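Local coordinates for protein Pgp2 (Campylobacter jejuni subsp. jejuni, PDB 6XJ6) that trims peptidoglycan, probably as an LD-carboxypeptidase of the YkuD family, and binds it through an accessory NTF2-domain pocket, directing the helical cell shape, at residues K51-K56 against E145-V150; D65-G70 against Q109-G114; I231-I236 against F254-Y259. All blocks are in the same frame, centred on the assembly; numbering follows the deposited sequence.

Interaction 1: residues K51-K56 against E145-V150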
ATOM      1  N   LYS A  51       8.888   8.591  15.891  1.00 22.87           N
ATOM      2  CA  LYS A  51      10.019   8.024  15.166  1.00 21.71           C
ATOM      3  C   LYS A  51      10.770   7.069  16.085  1.00 20.80           C
ATOM      4  O   LYS A  51      11.310   7.485  17.119  1.00 24.41           O
ATOM      5  CB  LYS A  51      10.953   9.123  14.660  1.00 22.64           C
ATOM      6  CG  LYS A  51      12.040   8.603  13.725  1.00 23.73           C
ATOM      7  CD  LYS A  51      12.758   9.727  12.988  1.00 27.12           C
ATOM      8  CE  LYS A  51      13.660  10.522  13.905  1.00 27.75           C
ATOM      9  NZ  LYS A  51      14.341  11.624  13.173  1.00 26.94           N
ATOM     10  N   ASP A  52      10.800   5.786  15.707  1.00 21.68           N
ATOM     11  CA  ASP A  52      11.409   4.741  16.514  1.00 21.78           C
ATOM     12  C   ASP A  52      12.755   4.274  15.990  1.00 22.16           C
ATOM     13  O   ASP A  52      13.485   3.606  16.727  1.00 24.04           O
ATOM     14  CB  ASP A  52      10.482   3.521  16.589  1.00 25.01           C
ATOM     15  CG  ASP A  52       9.269   3.764  17.443  1.00 30.54           C
ATOM     16  OD1 ASP A  52       9.309   4.692  18.274  1.00 33.03           O
ATOM     17  OD2 ASP A  52       8.278   3.020  17.286  1.00 34.27           O
ATOM     18  N   PHE A  53      13.096   4.600  14.748  1.00 20.74           N
ATOM     19  CA  PHE A  53      14.345   4.156  14.154  1.00 19.47           C
ATOM     20  C   PHE A  53      14.697   5.093  13.010  1.00 19.82           C
ATOM     21  O   PHE A  53      13.817   5.614  12.314  1.00 18.20           O
ATOM     22  CB  PHE A  53      14.246   2.715  13.630  1.00 20.75           C
ATOM     23  CG  PHE A  53      15.491   2.240  12.929  1.00 19.48           C
ATOM     24  CD1 PHE A  53      16.485   1.582  13.629  1.00 20.66           C
ATOM     25  CD2 PHE A  53      15.667   2.445  11.571  1.00 19.23           C
ATOM     26  CE1 PHE A  53      17.636   1.157  13.001  1.00 21.70           C
ATOM     27  CE2 PHE A  53      16.821   2.017  10.934  1.00 19.15           C
ATOM     28  CZ  PHE A  53      17.799   1.369  11.641  1.00 19.51           C
ATOM     29  N   GLU A  54      15.995   5.297  12.822  1.00 19.29           N
ATOM     30  CA  GLU A  54      16.472   6.080  11.698  1.00 19.97           C
ATOM     31  C   GLU A  54      17.884   5.641  11.344  1.00 19.71           C
ATOM     32  O   GLU A  54      18.719   5.437  12.232  1.00 21.37           O
ATOM     33  CB  GLU A  54      16.466   7.571  12.045  1.00 21.00           C
ATOM     34  CG  GLU A  54      17.092   8.464  10.996  1.00 22.58           C
ATOM     35  CD  GLU A  54      17.071   9.907  11.429  1.00 24.93           C
ATOM     36  OE1 GLU A  54      16.022  10.557  11.252  1.00 25.57           O
ATOM     37  OE2 GLU A  54      18.086  10.374  11.994  1.00 27.20           O
ATOM     38  N   GLN A  55      18.145   5.501  10.046  1.00 18.55           N
ATOM     39  CA  GLN A  55      19.520   5.428   9.567  1.00 20.36           C
ATOM     40  C   GLN A  55      19.659   6.297   8.329  1.00 20.30           C
ATOM     41  O   GLN A  55      18.827   6.230   7.419  1.00 20.02           O
ATOM     42  CB  GLN A  55      19.981   4.002   9.243  1.00 20.38           C
ATOM     43  CG  GLN A  55      21.499   3.932   9.120  1.00 21.50           C
ATOM     44  CD  GLN A  55      21.998   2.751   8.320  1.00 21.23           C
ATOM     45  OE1 GLN A  55      21.939   1.608   8.770  1.00 22.03           O
ATOM     46  NE2 GLN A  55      22.513   3.026   7.127  1.00 23.15           N
ATOM     47  N   LYS A  56      20.714   7.101   8.305  1.00 22.92           N
ATOM     48  CA  LYS A  56      21.071   7.884   7.134  1.00 23.46           C
ATOM     49  C   LYS A  56      22.159   7.153   6.350  1.00 24.27           C
ATOM     50  O   LYS A  56      22.770   6.193   6.826  1.00 24.15           O
ATOM     51  CB  LYS A  56      21.505   9.294   7.555  1.00 25.17           C
ATOM     52  CG  LYS A  56      20.427  10.015   8.393  1.00 29.22           C
ATOM     53  CD  LYS A  56      20.789  11.453   8.760  1.00 31.13           C
ATOM     54  CE  LYS A  56      19.666  12.098   9.567  1.00 33.25           C
ATOM     55  NZ  LYS A  56      20.015  13.450  10.092  1.00 34.75           N
ATOM     56  N   GLU A 145      19.799  -4.980  14.675  1.00 30.93           N
ATOM     57  CA  GLU A 145      19.140  -5.451  15.887  1.00 30.54           C
ATOM     58  C   GLU A 145      18.099  -4.448  16.360  1.00 27.03           C
ATOM     59  O   GLU A 145      16.990  -4.832  16.746  1.00 28.99           O
ATOM     60  CB  GLU A 145      20.164  -5.732  16.987  1.00 29.74           C
ATOM     61  CG  GLU A 145      20.991  -6.988  16.754  1.00 54.36           C
ATOM     62  CD  GLU A 145      20.143  -8.247  16.707  1.00 53.68           C
ATOM     63  OE1 GLU A 145      18.950  -8.181  17.080  1.00 62.08           O
ATOM     64  OE2 GLU A 145      20.669  -9.301  16.294  1.00 57.95           O
ATOM     65  N   LYS A 146      18.429  -3.152  16.315  1.00 27.34           N
ATOM     66  CA  LYS A 146      17.456  -2.141  16.715  1.00 28.81           C
ATOM     67  C   LYS A 146      16.278  -2.108  15.754  1.00 22.89           C
ATOM     68  O   LYS A 146      15.122  -2.027  16.182  1.00 24.32           O
ATOM     69  CB  LYS A 146      18.111  -0.763  16.808  1.00 27.96           C
ATOM     70  CG  LYS A 146      17.104   0.339  17.165  1.00 38.00           C
ATOM     71  CD  LYS A 146      17.745   1.707  17.371  1.00 46.28           C
ATOM     72  CE  LYS A 146      16.678   2.747  17.721  1.00 48.73           C
ATOM     73  NZ  LYS A 146      17.244   4.088  18.051  1.00 47.13           N
ATOM     74  N   PHE A 147      16.547  -2.171  14.449  1.00 21.73           N
ATOM     75  CA  PHE A 147      15.460  -2.241  13.480  1.00 19.53           C
ATOM     76  C   PHE A 147      14.546  -3.430  13.774  1.00 20.09           C
ATOM     77  O   PHE A 147      13.315  -3.299  13.784  1.00 19.39           O
ATOM     78  CB  PHE A 147      16.036  -2.330  12.065  1.00 21.20           C
ATOM     79  CG  PHE A 147      14.990  -2.425  10.997  1.00 18.51           C
ATOM     80  CD1 PHE A 147      14.543  -3.658  10.550  1.00 19.14           C
ATOM     81  CD2 PHE A 147      14.434  -1.281  10.453  1.00 17.48           C
ATOM     82  CE1 PHE A 147      13.568  -3.753   9.579  1.00 21.59           C
ATOM     83  CE2 PHE A 147      13.465  -1.364   9.482  1.00 16.52           C
ATOM     84  CZ  PHE A 147      13.025  -2.605   9.040  1.00 16.78           C
ATOM     85  N   ALA A 148      15.137  -4.600  14.030  1.00 20.62           N
ATOM     86  CA  ALA A 148      14.342  -5.797  14.288  1.00 21.40           C
ATOM     87  C   ALA A 148      13.473  -5.629  15.526  1.00 20.58           C
ATOM     88  O   ALA A 148      12.310  -6.047  15.533  1.00 22.07           O
ATOM     89  CB  ALA A 148      15.258  -7.008  14.442  1.00 22.88           C
ATOM     90  N   GLN A 149      14.021  -5.018  16.581  1.00 23.02           N
ATOM     91  CA  GLN A 149      13.255  -4.807  17.802  1.00 24.31           C
ATOM     92  C   GLN A 149      12.072  -3.878  17.556  1.00 26.06           C
ATOM     93  O   GLN A 149      10.988  -4.082  18.114  1.00 26.19           O
ATOM     94  CB  GLN A 149      14.169  -4.236  18.885  1.00 27.89           C
ATOM     95  CG  GLN A 149      15.250  -5.198  19.344  1.00 35.85           C
ATOM     96  CD  GLN A 149      16.246  -4.550  20.287  1.00 51.06           C
ATOM     97  OE1 GLN A 149      16.215  -3.338  20.506  1.00 56.70           O
ATOM     98  NE2 GLN A 149      17.136  -5.358  20.854  1.00 66.18           N
ATOM     99  N   VAL A 150      12.255  -2.859  16.713  1.00 22.12           N
ATOM    100  CA  VAL A 150      11.191  -1.882  16.494  1.00 23.86           C
ATOM    101  C   VAL A 150      10.045  -2.478  15.688  1.00 22.13           C
ATOM    102  O   VAL A 150       8.885  -2.098  15.880  1.00 30.00           O
ATOM    103  CB  VAL A 150      11.755  -0.602  15.843  1.00 25.48           C
ATOM    104  CG1 VAL A 150      10.636   0.299  15.330  1.00 51.02           C
ATOM    105  CG2 VAL A 150      12.632   0.155  16.830  1.00 26.60           C
TER
HETATM  106  O   HOH W   1      17.575   4.967  15.294  1.00 28.87           O
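In the YkuD-type catalytic domain, helix 141-151 packs on the mixed sheet at its outermost strand 48-56, and Phe53 meets Lys146, Phe147 and Val150 there. The short segments 51-56 and 145-150 run nearly antiparallel, at 151°, with their axes 8.4 Å apart at closest approach. Phe53 carries most of the strand's side of the contact. Its CG stands anti to the backbone N (chi1 176°), which sends the ring off the strand to the helix. Over one face of that ring sits Phe147 CB, 4.2 Å from the ring centroid in a CH-pi contact. The Phe147 ring itself turns an edge toward the Phe53 face, a T-shaped pair with planes at 80° and centroids 5.5 Å apart. Lys146 takes the rim of the same ring: its CG lies in the ring plane, 3.8 Å from Phe53 CD1. From there the extended lysine chain runs on past Asp52 O, bringing Lys146 NZ within 2.9 Å of a water that also accepts the backbone N-H of Glu54. No direct hydrogen bond joins 51-56 to 145-150, and this water bridges them; further on, Gln55 OE1 accepts from Asn143 ND2 near the start of the same helix. One turn further along the helix, Val150 CG1 touches Asp52 CB at 3.5 Å, while Val150 CG2 packs against Asp52 O. The Asp52 carboxylate finds its salt bridge in Arg50. A classic beta bulge, in which Asp52 and Phe53 both pair with Val41, lets two successive residues start their side chains toward the helix. Strand 38-45 continues the floor beneath the helix, with Val41 touching both Phe147 and Val150 and Leu39 touching Phe53; Phe147 also meets Phe97 of strand 97-98 edge-to-face.

Interaction 2: residues D65-G70 against Q109-G114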
ATOM      1  N   ASP A  65      11.493   3.941 -11.392  1.00 30.17           N
ATOM      2  CA  ASP A  65      10.414   3.013 -11.085  1.00 32.28           C
ATOM      3  C   ASP A  65      10.818   1.593 -11.488  1.00 28.34           C
ATOM      4  O   ASP A  65      11.213   1.354 -12.632  1.00 28.51           O
ATOM      5  CB  ASP A  65       9.193   3.471 -11.893  1.00 37.88           C
ATOM      6  CG  ASP A  65       7.911   2.740 -11.533  1.00 39.49           C
ATOM      7  OD1 ASP A  65       7.605   2.589 -10.330  1.00 37.74           O
ATOM      8  OD2 ASP A  65       7.185   2.352 -12.479  1.00 39.14           O
ATOM      9  N   LYS A  66      10.735   0.648 -10.548  1.00 27.20           N
ATOM     10  CA  LYS A  66      11.020  -0.743 -10.887  1.00 25.22           C
ATOM     11  C   LYS A  66       9.955  -1.283 -11.831  1.00 24.02           C
ATOM     12  O   LYS A  66       8.763  -1.014 -11.669  1.00 25.35           O
ATOM     13  CB  LYS A  66      11.083  -1.639  -9.644  1.00 25.43           C
ATOM     14  CG  LYS A  66      11.451  -3.102 -10.007  1.00 24.86           C
ATOM     15  CD  LYS A  66      11.722  -3.986  -8.794  1.00 24.80           C
ATOM     16  CE  LYS A  66      12.082  -5.419  -9.211  1.00 24.73           C
ATOM     17  NZ  LYS A  66      13.381  -5.515  -9.940  1.00 24.70           N
ATOM     18  N   LYS A  67      10.396  -2.066 -12.806  1.00 22.86           N
ATOM     19  CA  LYS A  67       9.499  -2.620 -13.810  1.00 20.92           C
ATOM     20  C   LYS A  67       9.663  -4.119 -13.983  1.00 18.34           C
ATOM     21  O   LYS A  67       8.671  -4.820 -14.198  1.00 19.76           O
ATOM     22  CB  LYS A  67       9.749  -1.947 -15.169  1.00 25.93           C
ATOM     23  CG  LYS A  67       9.711  -0.432 -15.156  1.00 31.96           C
ATOM     24  CD  LYS A  67       8.299   0.100 -15.168  1.00 37.29           C
ATOM     25  CE  LYS A  67       8.294   1.590 -15.461  1.00 40.48           C
ATOM     26  NZ  LYS A  67       6.920   2.152 -15.553  1.00 44.24           N
ATOM     27  N   ILE A  68      10.891  -4.634 -13.903  1.00 19.79           N
ATOM     28  CA  ILE A  68      11.167  -6.007 -14.310  1.00 19.51           C
ATOM     29  C   ILE A  68      12.228  -6.622 -13.415  1.00 18.47           C
ATOM     30  O   ILE A  68      13.060  -5.931 -12.822  1.00 19.71           O
ATOM     31  CB  ILE A  68      11.619  -6.120 -15.787  1.00 22.13           C
ATOM     32  CG1 ILE A  68      12.847  -5.242 -16.047  1.00 22.24           C
ATOM     33  CG2 ILE A  68      10.475  -5.754 -16.711  1.00 22.11           C
ATOM     34  CD1 ILE A  68      13.534  -5.534 -17.376  1.00 23.68           C
ATOM     35  N   GLU A  69      12.195  -7.949 -13.339  1.00 19.40           N
ATOM     36  CA  GLU A  69      13.337  -8.705 -12.855  1.00 20.53           C
ATOM     37  C   GLU A  69      14.582  -8.304 -13.636  1.00 21.14           C
ATOM     38  O   GLU A  69      14.596  -8.333 -14.872  1.00 23.16           O
ATOM     39  CB  GLU A  69      13.055 -10.197 -13.055  1.00 23.79           C
ATOM     40  CG  GLU A  69      14.224 -11.124 -12.741  1.00 25.94           C
ATOM     41  CD  GLU A  69      14.586 -11.135 -11.275  1.00 29.74           C
ATOM     42  OE1 GLU A  69      13.741 -10.733 -10.454  1.00 29.77           O
ATOM     43  OE2 GLU A  69      15.711 -11.560 -10.940  1.00 35.68           O
ATOM     44  N   GLY A  70      15.625  -7.913 -12.909  1.00 21.94           N
ATOM     45  CA  GLY A  70      16.908  -7.626 -13.509  1.00 24.31           C
ATOM     46  C   GLY A  70      17.226  -6.159 -13.710  1.00 23.41           C
ATOM     47  O   GLY A  70      18.358  -5.844 -14.102  1.00 24.78           O
ATOM     48  N   GLN A 109      -0.195  -4.070 -13.757  1.00 20.37           N
ATOM     49  CA  GLN A 109       0.545  -3.242 -14.696  1.00 22.09           C
ATOM     50  C   GLN A 109       1.598  -4.026 -15.460  1.00 22.31           C
ATOM     51  O   GLN A 109       2.293  -3.441 -16.297  1.00 26.01           O
ATOM     52  CB  GLN A 109       1.212  -2.083 -13.958  1.00 19.76           C
ATOM     53  CG  GLN A 109       0.229  -1.071 -13.421  1.00 21.79           C
ATOM     54  CD  GLN A 109       0.899   0.028 -12.631  1.00 22.02           C
ATOM     55  OE1 GLN A 109       2.061  -0.089 -12.243  1.00 24.42           O
ATOM     56  NE2 GLN A 109       0.163   1.106 -12.380  1.00 25.84           N
ATOM     57  N   GLY A 110       1.729  -5.319 -15.191  1.00 22.21           N
ATOM     58  CA  GLY A 110       2.662  -6.167 -15.902  1.00 22.94           C
ATOM     59  C   GLY A 110       4.075  -6.170 -15.362  1.00 21.88           C
ATOM     60  O   GLY A 110       4.976  -6.681 -16.037  1.00 25.51           O
ATOM     61  N   LYS A 111       4.304  -5.611 -14.180  1.00 20.29           N
ATOM     62  CA  LYS A 111       5.639  -5.598 -13.611  1.00 19.91           C
ATOM     63  C   LYS A 111       6.033  -6.992 -13.145  1.00 21.32           C
ATOM     64  O   LYS A 111       5.187  -7.826 -12.805  1.00 23.63           O
ATOM     65  CB  LYS A 111       5.689  -4.649 -12.415  1.00 22.51           C
ATOM     66  CG  LYS A 111       5.506  -3.194 -12.770  1.00 24.37           C
ATOM     67  CD  LYS A 111       5.782  -2.333 -11.554  1.00 28.07           C
ATOM     68  CE  LYS A 111       5.562  -0.865 -11.836  1.00 32.57           C
ATOM     69  NZ  LYS A 111       5.816  -0.065 -10.616  1.00 35.15           N
ATOM     70  N   THR A 112       7.341  -7.235 -13.115  1.00 19.79           N
ATOM     71  CA  THR A 112       7.886  -8.509 -12.678  1.00 19.00           C
ATOM     72  C   THR A 112       9.033  -8.264 -11.710  1.00 19.92           C
ATOM     73  O   THR A 112       9.426  -7.124 -11.436  1.00 20.63           O
ATOM     74  CB  THR A 112       8.367  -9.359 -13.861  1.00 21.34           C
ATOM     75  OG1 THR A 112       9.401  -8.658 -14.567  1.00 23.06           O
ATOM     76  CG2 THR A 112       7.215  -9.685 -14.799  1.00 22.65           C
ATOM     77  N   GLY A 113       9.571  -9.350 -11.197  1.00 20.68           N
ATOM     78  CA  GLY A 113      10.625  -9.293 -10.213  1.00 22.05           C
ATOM     79  C   GLY A 113      10.120  -9.694  -8.841  1.00 18.74           C
ATOM     80  O   GLY A 113       8.990 -10.161  -8.659  1.00 21.16           O
ATOM     81  N   GLY A 114      10.984  -9.477  -7.862  1.00 19.44           N
ATOM     82  CA  GLY A 114      10.738  -9.950  -6.519  1.00 18.09           C
ATOM     83  C   GLY A 114      12.020  -9.871  -5.722  1.00 16.57           C
ATOM     84  O   GLY A 114      12.992  -9.246  -6.143  1.00 19.75           O
TER
HETATM   85  O   HOH W   2       3.943   2.314 -12.665  1.00 49.68           O
HETATM   86  O   HOH W   3      13.703  -8.384  -9.211  1.00 24.85           O
HETATM   87  O   HOH W   4       7.240  -4.147 -16.561  1.00 44.21           O
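Lys111 and Thr112 bury the most surface here, and between them they tie the loop 109-114 to the loop 65-70. Lys111 stretches its extended chain along the backbone of the other loop: CB passes Lys67 O, CE comes to 3.2 Å from Lys66 O, and NZ reaches the Asp65 carboxylate. There Lys111 NZ makes a salt bridge to Asp65 OD1 at 3.2 Å, meeting the oxygen on its syn side but 28° out of the carboxylate plane. Lys67 NZ binds Asp65 OD2 through the anti lone pair, so two lysines share one carboxylate, which probably keeps it charged. Thr112 is held at backbone and side chain. Its N donates to Lys67 O at 3.0 Å, and its OG1 accepts the N-H of Glu69 at 3.1 Å. With chi1 at 61°, OG1 lies between the backbone N and carbonyl carbon of Thr112, where it also touches Ile68 CA. Lys66, bent at its last torsion, brings CE to 3.9 Å from Thr112 O, and its NZ bonds Ile68 O and pairs with Asp71. A water links Lys66 NZ, Glu69 OE1 and Gly114 N. Gly110 closes helix 104-108 with a Schellman motif. This is loop-to-loop packing on the surface of the L,D-transpeptidase domain, held by a salt-bridge network of Asp65, Lys67 and Lys111, with Gly114 about 8 Å from the side chain of Cys136, the predicted nucleophile.

Interaction 3: residues I231-I236 against F254-Y259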
ATOM      1  N   ILE A 231     -23.306  -6.193   3.753  1.00 38.81           N
ATOM      2  CA  ILE A 231     -21.850  -6.170   3.728  1.00 34.09           C
ATOM      3  C   ILE A 231     -21.351  -5.143   4.735  1.00 42.27           C
ATOM      4  O   ILE A 231     -21.924  -4.057   4.866  1.00 36.24           O
ATOM      5  CB  ILE A 231     -21.341  -5.859   2.303  1.00 46.03           C
ATOM      6  CG1 ILE A 231     -19.817  -5.764   2.277  1.00 32.05           C
ATOM      7  CG2 ILE A 231     -21.979  -4.577   1.776  1.00 56.84           C
ATOM      8  CD1 ILE A 231     -19.242  -5.758   0.873  1.00 50.55           C
ATOM      9  N   LYS A 232     -20.285  -5.494   5.455  1.00 31.57           N
ATOM     10  CA  LYS A 232     -19.657  -4.606   6.423  1.00 30.46           C
ATOM     11  C   LYS A 232     -18.163  -4.514   6.154  1.00 27.69           C
ATOM     12  O   LYS A 232     -17.512  -5.525   5.870  1.00 28.27           O
ATOM     13  CB  LYS A 232     -19.874  -5.116   7.852  1.00 33.43           C
ATOM     14  CG  LYS A 232     -21.203  -4.700   8.458  1.00 41.20           C
ATOM     15  CD  LYS A 232     -21.433  -5.376   9.802  1.00 57.28           C
ATOM     16  CE  LYS A 232     -22.192  -6.686   9.647  1.00 60.68           C
ATOM     17  NZ  LYS A 232     -21.766  -7.706  10.645  1.00 72.78           N
ATOM     18  N   PHE A 233     -17.626  -3.298   6.240  1.00 25.58           N
ATOM     19  CA  PHE A 233     -16.194  -3.058   6.140  1.00 23.98           C
ATOM     20  C   PHE A 233     -15.633  -2.818   7.534  1.00 25.89           C
ATOM     21  O   PHE A 233     -16.265  -2.154   8.364  1.00 29.04           O
ATOM     22  CB  PHE A 233     -15.882  -1.832   5.278  1.00 22.39           C
ATOM     23  CG  PHE A 233     -16.199  -1.990   3.817  1.00 21.37           C
ATOM     24  CD1 PHE A 233     -16.634  -3.198   3.291  1.00 22.44           C
ATOM     25  CD2 PHE A 233     -16.047  -0.909   2.959  1.00 24.26           C
ATOM     26  CE1 PHE A 233     -16.908  -3.319   1.934  1.00 25.81           C
ATOM     27  CE2 PHE A 233     -16.324  -1.026   1.610  1.00 22.95           C
ATOM     28  CZ  PHE A 233     -16.759  -2.227   1.098  1.00 23.82           C
ATOM     29  N   SER A 234     -14.449  -3.365   7.793  1.00 23.39           N
ATOM     30  CA  SER A 234     -13.776  -3.127   9.061  1.00 23.97           C
ATOM     31  C   SER A 234     -12.273  -3.105   8.831  1.00 22.24           C
ATOM     32  O   SER A 234     -11.780  -3.444   7.752  1.00 21.23           O
ATOM     33  CB  SER A 234     -14.167  -4.170  10.113  1.00 39.35           C
ATOM     34  OG  SER A 234     -13.732  -5.461   9.749  1.00 35.48           O
ATOM     35  N   ASP A 235     -11.546  -2.678   9.860  1.00 22.45           N
ATOM     36  CA  ASP A 235     -10.084  -2.622   9.839  1.00 21.81           C
ATOM     37  C   ASP A 235      -9.574  -1.824   8.636  1.00 20.37           C
ATOM     38  O   ASP A 235      -8.689  -2.258   7.902  1.00 21.83           O
ATOM     39  CB  ASP A 235      -9.478  -4.028   9.876  1.00 23.47           C
ATOM     40  CG  ASP A 235      -7.986  -4.024  10.186  1.00 42.70           C
ATOM     41  OD1 ASP A 235      -7.506  -3.079  10.846  1.00 34.63           O
ATOM     42  OD2 ASP A 235      -7.292  -4.973   9.765  1.00 62.31           O
ATOM     43  N   ILE A 236     -10.135  -0.637   8.436  1.00 17.75           N
ATOM     44  CA  ILE A 236      -9.794   0.163   7.264  1.00 16.27           C
ATOM     45  C   ILE A 236      -8.474   0.884   7.493  1.00 15.50           C
ATOM     46  O   ILE A 236      -8.306   1.611   8.482  1.00 18.78           O
ATOM     47  CB  ILE A 236     -10.912   1.159   6.933  1.00 17.75           C
ATOM     48  CG1 ILE A 236     -12.214   0.413   6.628  1.00 19.80           C
ATOM     49  CG2 ILE A 236     -10.517   2.015   5.723  1.00 22.21           C
ATOM     50  CD1 ILE A 236     -13.428   1.323   6.613  1.00 24.05           C
ATOM     51  N   PHE A 254      -8.976  -3.237   3.758  1.00 18.19           N
ATOM     52  CA  PHE A 254     -10.031  -3.432   4.740  1.00 19.65           C
ATOM     53  C   PHE A 254     -10.482  -4.877   4.676  1.00 21.34           C
ATOM     54  O   PHE A 254     -10.202  -5.588   3.705  1.00 21.38           O
ATOM     55  CB  PHE A 254     -11.218  -2.489   4.501  1.00 19.75           C
ATOM     56  CG  PHE A 254     -11.780  -2.540   3.104  1.00 19.63           C
ATOM     57  CD1 PHE A 254     -12.857  -3.347   2.804  1.00 21.27           C
ATOM     58  CD2 PHE A 254     -11.224  -1.766   2.094  1.00 20.50           C
ATOM     59  CE1 PHE A 254     -13.376  -3.387   1.525  1.00 32.68           C
ATOM     60  CE2 PHE A 254     -11.738  -1.809   0.810  1.00 20.00           C
ATOM     61  CZ  PHE A 254     -12.812  -2.613   0.529  1.00 23.40           C
ATOM     62  N   TYR A 255     -11.174  -5.303   5.729  1.00 23.06           N
ATOM     63  CA  TYR A 255     -11.840  -6.596   5.755  1.00 25.14           C
ATOM     64  C   TYR A 255     -13.269  -6.425   5.274  1.00 26.45           C
ATOM     65  O   TYR A 255     -13.954  -5.463   5.641  1.00 25.97           O
ATOM     66  CB  TYR A 255     -11.885  -7.171   7.172  1.00 27.08           C
ATOM     67  CG  TYR A 255     -10.575  -7.685   7.716  1.00 43.21           C
ATOM     68  CD1 TYR A 255     -10.048  -7.179   8.897  1.00 48.36           C
ATOM     69  CD2 TYR A 255      -9.876  -8.693   7.065  1.00 46.59           C
ATOM     70  CE1 TYR A 255      -8.855  -7.652   9.409  1.00 47.57           C
ATOM     71  CE2 TYR A 255      -8.681  -9.172   7.572  1.00 48.14           C
ATOM     72  CZ  TYR A 255      -8.176  -8.648   8.740  1.00 46.24           C
ATOM     73  OH  TYR A 255      -6.988  -9.129   9.243  1.00 57.29           O
ATOM     74  N   GLU A 256     -13.720  -7.374   4.468  1.00 27.18           N
ATOM     75  CA  GLU A 256     -15.086  -7.427   3.975  1.00 28.82           C
ATOM     76  C   GLU A 256     -15.780  -8.541   4.741  1.00 31.38           C
ATOM     77  O   GLU A 256     -15.355  -9.695   4.669  1.00 32.48           O
ATOM     78  CB  GLU A 256     -15.066  -7.745   2.482  1.00 30.47           C
ATOM     79  CG  GLU A 256     -16.379  -7.576   1.777  1.00 48.56           C
ATOM     80  CD  GLU A 256     -16.198  -7.498   0.276  1.00 49.69           C
ATOM     81  OE1 GLU A 256     -16.158  -8.563  -0.374  1.00 46.31           O
ATOM     82  OE2 GLU A 256     -16.064  -6.371  -0.247  1.00 47.34           O
ATOM     83  N   ASP A 257     -16.827  -8.192   5.490  1.00 32.82           N
ATOM     84  CA  ASP A 257     -17.510  -9.130   6.369  1.00 40.40           C
ATOM     85  C   ASP A 257     -18.943  -9.318   5.898  1.00 39.48           C
ATOM     86  O   ASP A 257     -19.615  -8.357   5.510  1.00 44.55           O
ATOM     87  CB  ASP A 257     -17.514  -8.631   7.824  1.00 44.78           C
ATOM     88  CG  ASP A 257     -16.118  -8.552   8.423  1.00 51.86           C
ATOM     89  OD1 ASP A 257     -15.313  -9.479   8.195  1.00 58.16           O
ATOM     90  OD2 ASP A 257     -15.828  -7.558   9.125  1.00 51.64           O
ATOM     91  N   TYR A 258     -19.413 -10.562   5.947  1.00 55.08           N
ATOM     92  CA  TYR A 258     -20.761 -10.884   5.502  1.00 64.87           C
ATOM     93  C   TYR A 258     -21.236 -12.108   6.265  1.00 60.57           C
ATOM     94  O   TYR A 258     -20.501 -13.094   6.380  1.00 63.24           O
ATOM     95  CB  TYR A 258     -20.785 -11.166   3.995  1.00 59.83           C
ATOM     96  N   TYR A 259     -22.454 -12.036   6.789  1.00 61.29           N
ATOM     97  CA  TYR A 259     -23.057 -13.140   7.518  1.00 54.00           C
ATOM     98  C   TYR A 259     -23.918 -13.956   6.566  1.00 69.77           C
ATOM     99  O   TYR A 259     -24.683 -13.396   5.774  1.00 76.64           O
ATOM    100  CB  TYR A 259     -23.916 -12.619   8.672  1.00 69.15           C
TER
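Phe233 and Phe254 meet on one side of an antiparallel strand pair, their centroids 4.3 Å apart and planes inclined at 34°. Phe254 CE1 sits over the centre of the Phe233 ring. A chi1 of 53°, with CG between its own N and carbonyl carbon, lays the Phe254 ring over Phe233. Alongside, Ile231 CD1 reaches the Glu256 carboxylate, 3.4 Å from OE2. On the face of Ser234, Tyr255 and Asp257, Ser234 OG donates to Asp257 OD2 at 3.0 Å, meeting it on the syn side; at the corner, Asp235 OD2 comes within 3.1 Å of Tyr255 CE1. Behind these side chains lie two hydrogen-bonded pairs, Lys232 with Asp257 and Ser234 with Tyr255, each joined both ways; Asp257 N to Lys232 O and Tyr255 N to Ser234 O are both 2.8 Å. Phe233 and Glu256 form the non-hydrogen-bonded pair between them. Further out, Arg266 of strand 263-275 makes a salt bridge to Asp257 OD1 and a cation-pi contact with Tyr255, and helix 170-188 covers Ile231, Phe233 and Ile236. The hairpin bends sharply at Asp235 and, with strand 263-275, belongs to an antiparallel sheet against which helix 170-188 packs, as in NTF2-like domains.

Interactions 1 and 2 belong to the L,D-transpeptidase catalytic domain, interaction 3 to the NTF2-like domain that follows it. Along the chain, 65-70 and 109-114 both fall between the two segments of interaction 1, and interaction 3 opens only after both have closed. None touches another; centres lie about 28 Å apart for interactions 1 and 2, about 33 Å for interactions 1 and 3, and about 31 Å for interactions 2 and 3. Interaction 1 seats a helix on the catalytic domain's five-stranded sheet, interaction 2 joins two surface loops, and interaction 3 pairs strands in the separate antiparallel sheet. The catalytic and accessory domains are thus built on separate sheets within one chain.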